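PDB 4HZI: ABC transporter ATP-binding protein from Leptospira interrogans serovar Copenhageni, which probably binds and hydrolyses ATP as the ATPase subunit of an orphan ABC transporter involved in manganese utilization and tolerance. Local coordinates for residues N32-P44 against I80-F94. Numbering follows the deposited sequence.
Sequences NSLLSLEKISYKP and IYGMIWATSGTIRLF
Ser-36 and Arg-92 exchange two backbone hydrogen bonds, as do Glu-38 and Thr-90, which identifies strands 36-42 and 90-93 as neighbours in the antiparallel beta subdomain of an ABC ATPase. Between these pairs sits the non-hydrogen-bonded pair Leu-37 and Ile-91, whose side chains run side by side, Leu-37 CD1 3.8 Å from Ile-91 CD1, on the face turned to helix 73-80, where Leu-37 touches Leu-76. The register then slips by one residue between Glu-38 and Ser-41, a beta bulge where Gly-89 CA makes a CA-H...O contact with Lys-39 O.

Ile-40 fills the apolar face beside the bulge. From CB, CG2 approaches Ala-86 CB, while CG1, anti to the carbonyl carbon (chi1 -73°), comes to 3.7 Å from Thr-90 O. CD1 lies against the Thr-90 backbone, 3.6 Å from its N, and meets Ala-86 CB at 3.7 Å and Ile-91 CB at 3.9 Å, so one methyl touches both the loop at Ala-86 and strand 90-93. Leu-79 of helix 73-80 also touches this side chain.

A classic bulge sets Thr-87 and Ser-88 against Ser-41: Thr-87 N donates to Ser-41 O (2.8 Å), and Ser-88 N bonds the same oxygen weakly. Ser-41 OG is bonded to Ser-52 N. On the solvent-lined face, one water bridges Ser-36 OG and Thr-90 O, whereas Glu-38 OE1 lies near the guanidinium plane of Arg-92, at its edge, but 4.4 Å from NE, too far for a salt bridge.

At the far end, the Tyr-42 and Ile-84 side chains meet roughly perpendicular. The ring is sandwiched, with Pro-44 CD over the centre of one face and Ile-84 over the other, where a CH-pi contact puts CD1 3.6 Å from the ring centroid and 12° off its normal.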
loop_
_atom_site.group_PDB
_atom_site.type_symbol
_atom_site.label_atom_id
_atom_site.label_comp_id
_atom_site.label_asym_id
_atom_site.label_seq_id
_atom_site.Cartn_x
_atom_site.Cartn_y
_atom_site.Cartn_z
ATOM N N ASN A 32 -5.965 9.661 34.466
ATOM C CA ASN A 32 -6.083 9.926 32.989
ATOM C C ASN A 32 -5.502 8.828 32.057
ATOM O O ASN A 32 -5.144 9.104 30.894
ATOM C CB ASN A 32 -5.478 11.296 32.631
ATOM C CG ASN A 32 -3.958 11.305 32.685
ATOM O OD1 ASN A 32 -3.325 10.366 33.180
ATOM N ND2 ASN A 32 -3.363 12.380 32.183
ATOM N N SER A 33 -5.436 7.591 32.546
ATOM C CA SER A 33 -5.201 6.446 31.647
ATOM C C SER A 33 -6.499 6.225 30.862
ATOM O O SER A 33 -7.532 5.958 31.462
ATOM C CB SER A 33 -4.869 5.196 32.440
ATOM O OG SER A 33 -4.794 4.076 31.553
ATOM N N LEU A 34 -6.466 6.357 29.544
ATOM C CA LEU A 34 -7.708 6.303 28.745
ATOM C C LEU A 34 -7.904 4.857 28.194
ATOM O O LEU A 34 -8.951 4.302 28.311
ATOM C CB LEU A 34 -7.675 7.333 27.608
ATOM C CG LEU A 34 -8.975 7.530 26.838
ATOM C CD1 LEU A 34 -9.117 8.971 26.306
ATOM C CD2 LEU A 34 -9.019 6.535 25.696
ATOM N N LEU A 35 -6.889 4.310 27.569
ATOM C CA LEU A 35 -6.901 2.902 27.110
ATOM C C LEU A 35 -5.738 2.154 27.759
ATOM O O LEU A 35 -4.576 2.613 27.750
ATOM C CB LEU A 35 -6.761 2.829 25.610
ATOM C CG LEU A 35 -6.767 1.398 25.036
ATOM C CD1 LEU A 35 -8.138 0.774 25.235
ATOM C CD2 LEU A 35 -6.368 1.334 23.586
ATOM N N SER A 36 -6.027 0.989 28.332
ATOM C CA SER A 36 -4.951 0.184 28.868
ATOM C C SER A 36 -5.181 -1.286 28.568
ATOM O O SER A 36 -6.296 -1.771 28.708
ATOM C CB SER A 36 -4.748 0.363 30.347
ATOM O OG SER A 36 -5.856 0.000 31.080
ATOM N N LEU A 37 -4.115 -1.923 28.117
ATOM C CA LEU A 37 -4.085 -3.370 27.894
ATOM C C LEU A 37 -2.985 -3.923 28.790
ATOM O O LEU A 37 -1.850 -3.431 28.776
ATOM C CB LEU A 37 -3.755 -3.685 26.464
ATOM C CG LEU A 37 -4.896 -3.520 25.456
ATOM C CD1 LEU A 37 -5.263 -2.054 25.227
ATOM C CD2 LEU A 37 -4.549 -4.172 24.157
ATOM N N GLU A 38 -3.335 -4.920 29.581
ATOM C CA GLU A 38 -2.358 -5.610 30.441
ATOM C C GLU A 38 -2.378 -7.125 30.133
ATOM O O GLU A 38 -3.387 -7.780 30.393
ATOM C CB GLU A 38 -2.746 -5.395 31.895
ATOM C CG GLU A 38 -2.704 -3.932 32.299
ATOM C CD GLU A 38 -2.992 -3.717 33.778
ATOM O OE1 GLU A 38 -4.069 -4.131 34.261
ATOM O OE2 GLU A 38 -2.140 -3.115 34.449
ATOM N N LYS A 39 -1.295 -7.588 29.517
ATOM C CA LYS A 39 -1.047 -8.972 29.169
ATOM C C LYS A 39 -2.182 -9.563 28.362
ATOM O O LYS A 39 -2.634 -10.684 28.626
ATOM C CB LYS A 39 -0.845 -9.803 30.436
ATOM C CG LYS A 39 0.356 -9.378 31.257
ATOM C CD LYS A 39 0.473 -10.276 32.489
ATOM C CE LYS A 39 1.313 -9.626 33.574
ATOM N NZ LYS A 39 2.698 -9.307 33.108
ATOM N N ILE A 40 -2.664 -8.803 27.392
ATOM C CA ILE A 40 -3.747 -9.268 26.509
ATOM C C ILE A 40 -3.266 -10.353 25.568
ATOM O O ILE A 40 -2.343 -10.198 24.747
ATOM C CB ILE A 40 -4.442 -8.093 25.751
ATOM C CG1 ILE A 40 -5.308 -7.297 26.712
ATOM C CG2 ILE A 40 -5.273 -8.599 24.563
ATOM C CD1 ILE A 40 -6.641 -7.923 27.139
ATOM N N SER A 41 -3.922 -11.510 25.688
ATOM C CA SER A 41 -3.647 -12.608 24.834
ATOM C C SER A 41 -4.901 -13.063 24.096
ATOM O O SER A 41 -6.012 -12.909 24.574
ATOM C CB SER A 41 -3.062 -13.757 25.680
ATOM O OG SER A 41 -1.683 -13.526 25.905
ATOM N N TYR A 42 -4.706 -13.584 22.899
ATOM C CA TYR A 42 -5.803 -14.080 22.077
ATOM C C TYR A 42 -5.348 -15.382 21.385
ATOM O O TYR A 42 -4.471 -15.386 20.514
ATOM C CB TYR A 42 -6.232 -13.053 21.042
ATOM C CG TYR A 42 -7.429 -13.453 20.185
ATOM C CD1 TYR A 42 -8.644 -13.799 20.779
ATOM C CD2 TYR A 42 -7.326 -13.534 18.812
ATOM C CE1 TYR A 42 -9.738 -14.213 20.020
ATOM C CE2 TYR A 42 -8.414 -13.943 18.047
ATOM C CZ TYR A 42 -9.625 -14.258 18.670
ATOM O OH TYR A 42 -10.708 -14.632 17.921
ATOM N N LYS A 43 -5.926 -16.497 21.835
ATOM C CA LYS A 43 -5.614 -17.829 21.304
ATOM C C LYS A 43 -6.925 -18.624 21.070
ATOM O O LYS A 43 -7.298 -19.488 21.862
ATOM C CB LYS A 43 -4.747 -18.536 22.322
ATOM C CG LYS A 43 -4.138 -19.832 21.813
ATOM C CD LYS A 43 -3.413 -20.578 22.913
ATOM C CE LYS A 43 -2.995 -21.960 22.440
ATOM N NZ LYS A 43 -2.911 -22.895 23.590
ATOM N N PRO A 44 -7.649 -18.303 20.004
ATOM C CA PRO A 44 -9.003 -18.848 19.930
ATOM C C PRO A 44 -9.043 -20.360 19.594
ATOM O O PRO A 44 -9.990 -21.029 20.003
ATOM C CB PRO A 44 -9.647 -18.035 18.824
ATOM C CG PRO A 44 -8.488 -17.556 17.981
ATOM C CD PRO A 44 -7.386 -17.319 18.947
ATOM N N ILE A 80 -9.732 -4.314 20.531
ATOM C CA ILE A 80 -10.009 -2.984 21.113
ATOM C C ILE A 80 -11.447 -2.470 20.817
ATOM O O ILE A 80 -12.060 -1.820 21.659
ATOM C CB ILE A 80 -8.913 -1.976 20.674
ATOM C CG1 ILE A 80 -7.563 -2.396 21.254
ATOM C CG2 ILE A 80 -9.243 -0.553 21.107
ATOM C CD1 ILE A 80 -6.342 -1.726 20.682
ATOM N N TYR A 81 -12.025 -2.856 19.679
ATOM C CA TYR A 81 -13.353 -2.414 19.291
ATOM C C TYR A 81 -14.452 -3.355 19.791
ATOM O O TYR A 81 -15.627 -3.191 19.439
ATOM C CB TYR A 81 -13.410 -2.240 17.769
ATOM C CG TYR A 81 -14.517 -1.335 17.257
ATOM C CD1 TYR A 81 -14.701 -0.052 17.767
ATOM C CD2 TYR A 81 -15.387 -1.767 16.255
ATOM C CE1 TYR A 81 -15.732 0.781 17.293
ATOM C CE2 TYR A 81 -16.380 -0.931 15.759
ATOM C CZ TYR A 81 -16.554 0.336 16.284
ATOM O OH TYR A 81 -17.575 1.144 15.800
ATOM N N GLY A 82 -14.085 -4.329 20.612
ATOM C CA GLY A 82 -15.052 -5.258 21.239
ATOM C C GLY A 82 -15.644 -6.313 20.306
ATOM O O GLY A 82 -16.758 -6.833 20.570
ATOM N N MET A 83 -14.938 -6.628 19.223
ATOM C CA MET A 83 -15.439 -7.582 18.206
ATOM C C MET A 83 -15.026 -9.017 18.522
ATOM O O MET A 83 -15.688 -9.969 18.079
ATOM C CB MET A 83 -14.978 -7.241 16.784
ATOM C CG MET A 83 -15.503 -5.952 16.161
ATOM S SD MET A 83 -17.138 -6.042 15.372
ATOM C CE MET A 83 -16.902 -7.408 14.236
ATOM N N ILE A 84 -13.914 -9.161 19.242
ATOM C CA ILE A 84 -13.437 -10.423 19.779
ATOM C C ILE A 84 -13.028 -10.225 21.214
ATOM O O ILE A 84 -12.652 -9.110 21.639
ATOM C CB ILE A 84 -12.224 -11.002 19.018
ATOM C CG1 ILE A 84 -11.036 -10.050 19.095
ATOM C CG2 ILE A 84 -12.593 -11.300 17.583
ATOM C CD1 ILE A 84 -9.788 -10.606 18.419
ATOM N N TRP A 85 -13.199 -11.261 22.005
ATOM C CA TRP A 85 -12.798 -11.235 23.401
ATOM C C TRP A 85 -11.410 -11.776 23.585
ATOM O O TRP A 85 -11.062 -12.810 23.018
ATOM C CB TRP A 85 -13.702 -12.142 24.249
ATOM C CG TRP A 85 -15.007 -11.584 24.576
ATOM C CD1 TRP A 85 -16.222 -12.058 24.182
ATOM C CD2 TRP A 85 -15.266 -10.454 25.417
ATOM N NE1 TRP A 85 -17.240 -11.291 24.727
ATOM C CE2 TRP A 85 -16.675 -10.299 25.489
ATOM C CE3 TRP A 85 -14.451 -9.569 26.121
ATOM C CZ2 TRP A 85 -17.274 -9.276 26.225
ATOM C CZ3 TRP A 85 -15.042 -8.554 26.848
ATOM C CH2 TRP A 85 -16.444 -8.410 26.891
ATOM N N ALA A 86 -10.639 -11.164 24.484
ATOM C CA ALA A 86 -9.339 -11.658 24.830
ATOM C C ALA A 86 -9.460 -13.043 25.499
ATOM O O ALA A 86 -10.413 -13.286 26.244
ATOM C CB ALA A 86 -8.666 -10.712 25.785
ATOM N N THR A 87 -8.486 -13.907 25.262
ATOM C CA THR A 87 -8.450 -15.189 25.945
ATOM C C THR A 87 -7.908 -15.021 27.365
ATOM O O THR A 87 -8.312 -15.736 28.282
ATOM C CB THR A 87 -7.737 -16.268 25.079
ATOM O OG1 THR A 87 -6.394 -15.880 24.807
ATOM C CG2 THR A 87 -8.422 -16.396 23.773
ATOM N N SER A 88 -7.029 -14.045 27.585
ATOM C CA SER A 88 -6.634 -13.689 28.934
ATOM C C SER A 88 -6.166 -12.241 28.927
ATOM O O SER A 88 -6.024 -11.654 27.854
ATOM C CB SER A 88 -5.507 -14.591 29.419
ATOM O OG SER A 88 -4.422 -14.582 28.527
ATOM N N GLY A 89 -5.893 -11.723 30.115
ATOM C CA GLY A 89 -5.425 -10.357 30.308
ATOM C C GLY A 89 -6.583 -9.403 30.491
ATOM O O GLY A 89 -7.745 -9.803 30.455
ATOM N N THR A 90 -6.269 -8.121 30.676
ATOM C CA THR A 90 -7.255 -7.148 31.040
ATOM C C THR A 90 -7.144 -5.928 30.127
ATOM O O THR A 90 -6.030 -5.483 29.856
ATOM C CB THR A 90 -7.041 -6.685 32.491
ATOM O OG1 THR A 90 -7.114 -7.822 33.367
ATOM C CG2 THR A 90 -8.103 -5.693 32.900
ATOM N N ILE A 91 -8.289 -5.430 29.671
ATOM C CA ILE A 91 -8.343 -4.224 28.818
ATOM C C ILE A 91 -9.379 -3.309 29.436
ATOM O O ILE A 91 -10.447 -3.767 29.907
ATOM C CB ILE A 91 -8.580 -4.583 27.342
ATOM C CG1 ILE A 91 -8.806 -3.296 26.519
ATOM C CG2 ILE A 91 -9.739 -5.562 27.186
ATOM C CD1 ILE A 91 -8.734 -3.519 25.036
ATOM N N ARG A 92 -9.043 -2.013 29.518
ATOM C CA ARG A 92 -9.906 -1.056 30.161
ATOM C C ARG A 92 -10.002 0.204 29.318
ATOM O O ARG A 92 -9.019 0.606 28.669
ATOM C CB ARG A 92 -9.334 -0.633 31.509
ATOM C CG ARG A 92 -9.230 -1.698 32.567
ATOM C CD ARG A 92 -8.476 -1.154 33.775
ATOM N NE ARG A 92 -8.054 -2.241 34.642
ATOM C CZ ARG A 92 -8.753 -2.731 35.660
ATOM N NH1 ARG A 92 -9.947 -2.227 35.990
ATOM N NH2 ARG A 92 -8.244 -3.736 36.369
ATOM N N LEU A 93 -11.185 0.790 29.348
ATOM C CA LEU A 93 -11.426 2.140 28.911
ATOM C C LEU A 93 -11.610 2.951 30.179
ATOM O O LEU A 93 -12.507 2.690 31.006
ATOM C CB LEU A 93 -12.639 2.166 27.961
ATOM C CG LEU A 93 -13.014 3.528 27.384
ATOM C CD1 LEU A 93 -11.873 4.057 26.511
ATOM C CD2 LEU A 93 -14.309 3.397 26.601
ATOM N N PHE A 94 -10.717 3.910 30.374
ATOM C CA PHE A 94 -10.605 4.616 31.662
ATOM C C PHE A 94 -10.536 3.566 32.774
ATOM O O PHE A 94 -9.736 2.636 32.690
ATOM C CB PHE A 94 -11.739 5.666 31.823
ATOM C CG PHE A 94 -11.676 6.803 30.808
ATOM C CD1 PHE A 94 -10.661 7.758 30.863
ATOM C CD2 PHE A 94 -12.633 6.914 29.804
ATOM C CE1 PHE A 94 -10.604 8.783 29.926
ATOM C CE2 PHE A 94 -12.579 7.934 28.868
ATOM C CZ PHE A 94 -11.562 8.869 28.930
HETATM O O HOH W 1 -7.537 2.545 31.077
HETATM O O HOH W 2 -5.740 -2.986 31.480
HETATM O O HOH W 3 -3.749 -8.703 32.987
HETATM O O HOH W 4 -2.554 -13.065 29.779
#